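Local coordinates for CBS domain containing membrane protein (Sphaerobacter thermophilus, PDB 4ESY) that is a membrane-associated protein of the universal stress protein family, whose C-terminal pair of CBS motifs probably senses a small ligand, perhaps an adenine nucleotide, and regulates the rest, at residues R16-P19 and I20-L24; G73-F77 and W78-A82. All coordinates share one frame; numbering follows the deposited sequence.

Contact 1 (R16-P19 and I20-L24)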
loop_
_atom_site.group_PDB
_atom_site.type_symbol
_atom_site.label_atom_id
_atom_site.label_comp_id
_atom_site.label_asym_id
_atom_site.label_seq_id
_atom_site.Cartn_x
_atom_site.Cartn_y
_atom_site.Cartn_z
ATOM N N ARG B 16 2.162 -11.747 -18.409
ATOM C CA ARG B 16 3.492 -11.121 -18.479
ATOM C C ARG B 16 3.722 -10.264 -19.733
ATOM O O ARG B 16 4.613 -9.408 -19.747
ATOM C CB ARG B 16 4.605 -12.153 -18.407
ATOM C CG ARG B 16 4.782 -12.791 -17.051
ATOM C CD ARG B 16 5.915 -13.786 -17.140
ATOM N NE ARG B 16 7.137 -13.155 -17.648
ATOM C CZ ARG B 16 8.092 -12.624 -16.882
ATOM N NH1 ARG B 16 9.175 -12.090 -17.441
ATOM N NH2 ARG B 16 7.966 -12.633 -15.559
ATOM N N GLN B 17 2.918 -10.477 -20.766
ATOM C CA GLN B 17 3.113 -9.759 -22.020
ATOM C C GLN B 17 2.271 -8.507 -22.132
ATOM O O GLN B 17 2.431 -7.749 -23.068
ATOM C CB GLN B 17 2.866 -10.666 -23.229
ATOM C CG GLN B 17 3.906 -11.790 -23.346
ATOM C CD GLN B 17 5.353 -11.274 -23.299
ATOM O OE1 GLN B 17 6.159 -11.729 -22.490
ATOM N NE2 GLN B 17 5.682 -10.321 -24.176
ATOM N N VAL B 18 1.378 -8.285 -21.175
ATOM C CA VAL B 18 0.605 -7.035 -21.118
ATOM C C VAL B 18 1.515 -5.792 -21.055
ATOM O O VAL B 18 2.432 -5.730 -20.249
ATOM C CB VAL B 18 -0.293 -7.066 -19.873
ATOM C CG1 VAL B 18 -0.965 -5.697 -19.616
ATOM C CG2 VAL B 18 -1.318 -8.229 -19.981
ATOM N N PRO B 19 1.282 -4.792 -21.915
ATOM C CA PRO B 19 2.217 -3.657 -21.780
ATOM C C PRO B 19 1.883 -2.818 -20.554
ATOM O O PRO B 19 0.712 -2.696 -20.184
ATOM C CB PRO B 19 2.023 -2.845 -23.072
ATOM C CG PRO B 19 0.677 -3.283 -23.609
ATOM C CD PRO B 19 0.439 -4.702 -23.116
ATOM N N ILE B 20 2.924 -2.285 -19.926
ATOM C CA ILE B 20 2.777 -1.394 -18.777
ATOM C C ILE B 20 1.692 -0.348 -18.934
ATOM O O ILE B 20 0.890 -0.150 -18.025
ATOM C CB ILE B 20 4.108 -0.674 -18.423
ATOM C CG1 ILE B 20 5.057 -1.668 -17.791
ATOM C CG2 ILE B 20 3.867 0.421 -17.393
ATOM C CD1 ILE B 20 4.381 -2.369 -16.648
ATOM N N ARG B 21 1.650 0.316 -20.079
ATOM C CA ARG B 21 0.687 1.408 -20.242
ATOM C C ARG B 21 -0.764 0.943 -19.995
ATOM O O ARG B 21 -1.616 1.747 -19.635
ATOM C CB ARG B 21 0.850 2.127 -21.595
ATOM C CG ARG B 21 -0.201 1.766 -22.637
ATOM C CD ARG B 21 0.225 2.163 -24.045
ATOM N NE ARG B 21 0.783 1.012 -24.749
ATOM C CZ ARG B 21 1.956 1.010 -25.372
ATOM N NH1 ARG B 21 2.699 2.115 -25.399
ATOM N NH2 ARG B 21 2.380 -0.100 -25.970
ATOM N N ASP B 22 -1.021 -0.363 -20.134
ATOM C CA ASP B 22 -2.354 -0.928 -19.882
ATOM C C ASP B 22 -2.714 -0.983 -18.388
ATOM O O ASP B 22 -3.872 -1.060 -18.046
ATOM C CB ASP B 22 -2.491 -2.329 -20.487
ATOM C CG ASP B 22 -2.749 -2.306 -21.982
ATOM O OD1 ASP B 22 -2.921 -1.211 -22.567
ATOM O OD2 ASP B 22 -2.805 -3.398 -22.577
ATOM N N ILE B 23 -1.723 -0.953 -17.503
ATOM C CA ILE B 23 -2.017 -1.006 -16.085
ATOM C C ILE B 23 -1.969 0.361 -15.415
ATOM O O ILE B 23 -2.332 0.481 -14.239
ATOM C CB ILE B 23 -1.149 -2.022 -15.306
ATOM C CG1 ILE B 23 0.281 -1.527 -15.097
ATOM C CG2 ILE B 23 -1.136 -3.372 -16.026
ATOM C CD1 ILE B 23 1.126 -2.482 -14.193
ATOM N N LEU B 24 -1.561 1.387 -16.163
ATOM C CA LEU B 24 -1.582 2.749 -15.644
ATOM C C LEU B 24 -2.967 3.329 -15.832
ATOM O O LEU B 24 -3.213 4.047 -16.792
ATOM C CB LEU B 24 -0.558 3.622 -16.373
ATOM C CG LEU B 24 0.872 3.161 -16.127
ATOM C CD1 LEU B 24 1.862 4.023 -16.916
ATOM C CD2 LEU B 24 1.187 3.192 -14.621
#

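Contact 2 (G73-F77 and W78-A82)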
loop_
_atom_site.group_PDB
_atom_site.type_symbol
_atom_site.label_atom_id
_atom_site.label_comp_id
_atom_site.label_asym_id
_atom_site.label_seq_id
_atom_site.Cartn_x
_atom_site.Cartn_y
_atom_site.Cartn_z
ATOM N N GLY B 73 12.909 14.315 7.284
ATOM C CA GLY B 73 13.002 15.670 7.818
ATOM C C GLY B 73 12.449 15.757 9.227
ATOM O O GLY B 73 12.120 16.839 9.716
ATOM N N SER B 74 12.326 14.609 9.875
ATOM C CA SER B 74 11.803 14.543 11.242
ATOM C C SER B 74 10.373 15.020 11.395
ATOM O O SER B 74 10.006 15.517 12.455
ATOM C CB SER B 74 12.702 15.314 12.224
ATOM O OG SER B 74 14.012 14.808 12.172
ATOM N N ILE B 75 9.561 14.850 10.349
ATOM C CA ILE B 75 8.144 15.188 10.422
ATOM C C ILE B 75 7.344 13.907 10.166
ATOM O O ILE B 75 7.553 13.225 9.158
ATOM C CB ILE B 75 7.743 16.172 9.285
ATOM C CG1 ILE B 75 8.566 17.457 9.341
ATOM C CG2 ILE B 75 6.265 16.496 9.323
ATOM C CD1 ILE B 75 8.445 18.273 8.028
ATOM N N PRO B 76 6.406 13.587 11.069
ATOM C CA PRO B 76 5.562 12.427 10.811
ATOM C C PRO B 76 4.436 12.876 9.852
ATOM O O PRO B 76 3.681 13.810 10.146
ATOM C CB PRO B 76 4.996 12.098 12.205
ATOM C CG PRO B 76 4.893 13.452 12.882
ATOM C CD PRO B 76 5.959 14.355 12.250
ATOM N N PHE B 77 4.314 12.214 8.714
ATOM C CA PHE B 77 3.272 12.603 7.748
ATOM C C PHE B 77 1.876 12.680 8.403
ATOM O O PHE B 77 1.021 13.477 7.999
ATOM C CB PHE B 77 3.280 11.652 6.556
ATOM C CG PHE B 77 2.243 11.982 5.506
ATOM C CD1 PHE B 77 2.575 12.773 4.403
ATOM C CD2 PHE B 77 0.956 11.523 5.626
ATOM C CE1 PHE B 77 1.611 13.078 3.420
ATOM C CE2 PHE B 77 -0.024 11.836 4.640
ATOM C CZ PHE B 77 0.321 12.616 3.550
ATOM N N TRP B 78 1.662 11.901 9.458
ATOM C CA TRP B 78 0.320 11.832 10.064
ATOM C C TRP B 78 -0.145 13.175 10.613
ATOM O O TRP B 78 -1.340 13.405 10.749
ATOM C CB TRP B 78 0.261 10.772 11.193
ATOM C CG TRP B 78 -1.067 10.080 11.235
ATOM C CD1 TRP B 78 -1.789 9.636 10.159
ATOM C CD2 TRP B 78 -1.875 9.825 12.399
ATOM N NE1 TRP B 78 -2.977 9.076 10.592
ATOM C CE2 TRP B 78 -3.052 9.180 11.960
ATOM C CE3 TRP B 78 -1.705 10.060 13.769
ATOM C CZ2 TRP B 78 -4.073 8.780 12.844
ATOM C CZ3 TRP B 78 -2.708 9.652 14.654
ATOM C CH2 TRP B 78 -3.874 9.010 14.185
ATOM N N ILE B 79 0.806 14.057 10.920
ATOM C CA ILE B 79 0.462 15.380 11.398
ATOM C C ILE B 79 -0.485 16.127 10.440
ATOM O O ILE B 79 -1.337 16.921 10.877
ATOM C CB ILE B 79 1.716 16.211 11.691
ATOM C CG1 ILE B 79 1.334 17.357 12.574
ATOM C CG2 ILE B 79 2.407 16.738 10.392
ATOM C CD1 ILE B 79 2.510 18.036 13.136
ATOM N N TYR B 80 -0.370 15.841 9.146
ATOM C CA TYR B 80 -1.245 16.481 8.146
ATOM C C TYR B 80 -2.631 15.827 8.062
ATOM O O TYR B 80 -3.569 16.414 7.519
ATOM C CB TYR B 80 -0.563 16.529 6.749
ATOM C CG TYR B 80 0.703 17.367 6.770
ATOM C CD1 TYR B 80 0.634 18.763 6.768
ATOM C CD2 TYR B 80 1.963 16.774 6.788
ATOM C CE1 TYR B 80 1.775 19.530 6.819
ATOM C CE2 TYR B 80 3.117 17.543 6.836
ATOM C CZ TYR B 80 3.017 18.908 6.841
ATOM O OH TYR B 80 4.151 19.672 6.900
ATOM N N GLU B 81 -2.779 14.618 8.601
ATOM C CA GLU B 81 -4.093 13.954 8.608
ATOM C C GLU B 81 -4.837 14.065 9.928
ATOM O O GLU B 81 -6.064 14.088 9.952
ATOM C CB GLU B 81 -3.957 12.456 8.308
ATOM C CG GLU B 81 -3.326 12.125 6.983
ATOM C CD GLU B 81 -3.404 10.626 6.643
ATOM O OE1 GLU B 81 -2.387 9.936 6.779
ATOM O OE2 GLU B 81 -4.466 10.131 6.226
ATOM N N ALA B 82 -4.102 14.083 11.033
ATOM C CA ALA B 82 -4.730 13.921 12.334
ATOM C C ALA B 82 -3.997 14.710 13.383
ATOM O O ALA B 82 -3.601 14.133 14.379
ATOM C CB ALA B 82 -4.732 12.426 12.721
#

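Contact 1 (R16-P19 and I20-L24)
The short helical turn at the entrance to the CBS pair, just after helix 2-17, is set going by Pro19, whose ring and carbonyl both meet Asp22. Pro19 O accepts a hydrogen bond from Asp22 N at 2.9 Å, an i to i+3 link with an N-H...O angle of 149° in which the donor stands well above the carbonyl plane. The carboxylate of Asp22 folds back over the proline: OD2 lies 3.5 Å from Pro19 CD and 3.6 Å from Pro19 CG, a van der Waals approach to the two ring carbons farthest from the carbonyl. It arrives there because CG is anti to the carbonyl carbon and beside the backbone N (chi1 -79°), while CB stays over Pro19 O. Val18 fills in behind, its CG1, the branch anti to the backbone N, lying 3.8 Å from Asp22 CB and 4.3 Å from Ile23 CG2. On the outer side the Arg21 chain bends at chi3 and brings NH2 to 4.0 Å from Pro19 CB, a loose approach. Ile23 N bonds to Ile20 O at 2.8 Å and continues the turn. Ile20 packs on Ile127 of helix 124-134 and Val141 of strand 138-143, tying the turn to the second CBS motif. Since a proline ring has no N-H to offer, the Asp22 carboxylate meets its C-H groups in van der Waals contact and gets no hydrogen bond from the ring; OD1 has a long, weak ion pair with a basic side chain of another chain, which would probably do little to fix the charge.

Contact 2 (G73-F77 and W78-A82)
Ile75 CG2 sits 4.0 Å from Ile79 CG2 and 4.1 Å from Tyr80 CE2, a close-set apolar group on the buried side. Ile79 holds CG2 between its backbone N and carbonyl carbon, which also lays this methyl on one face of the Tyr80 ring, offset toward the rim. Helix 92-102 covers the same side through Val95, Leu98 and Phe99. Between these side chains runs a single helical turn in the connection from strand 61-64 to helix 83-86: Ile79 N bonds to Pro76 O (3.0 Å, 160°) and Tyr80 N to Phe77 O (3.0 Å, 156°), while Trp78 O accepts from both Glu81 N and Ala82 N. The looser side is that of the partly exposed Glu81, whose OE1 comes in plane to the edge of the buried Phe77 ring, 3.7 Å from Phe77 CE2, with carboxylate and ring planes 68° apart. The same OE1 forms a salt bridge with a basic side chain of another chain. An alanine at Phe77 would leave the Glu81 carboxylate without its ring edge and is likely to open a gap against Phe70, Met44 and Leu45. Elsewhere on the turn, Ala82 CB covers one face of the Trp78 indole.

From the N terminus, helix 2-17 runs into contact 1, where the chain turns at once through residues 18-23 and heads for strand 31-32. Helix 37-46 and strands 53-55 and 61-64 of the first CBS motif lie between the two contacts; contact 2 then turns the chain at 76-82 toward helices 83-86 and 92-102. Each contact closes only a local turn; they lie in series, neither nesting nor crossing. The centres of contacts 1 and 2 are about 34 Å apart, on opposite sides of the chain's centre, and the nearest atoms of contacts 1 and 2 about 20 Å. Contact 1 joins the N-terminal segment to helix 124-134 and strand 138-143; contact 2 joins helix 37-46 to helix 92-102. Both also reach another chain.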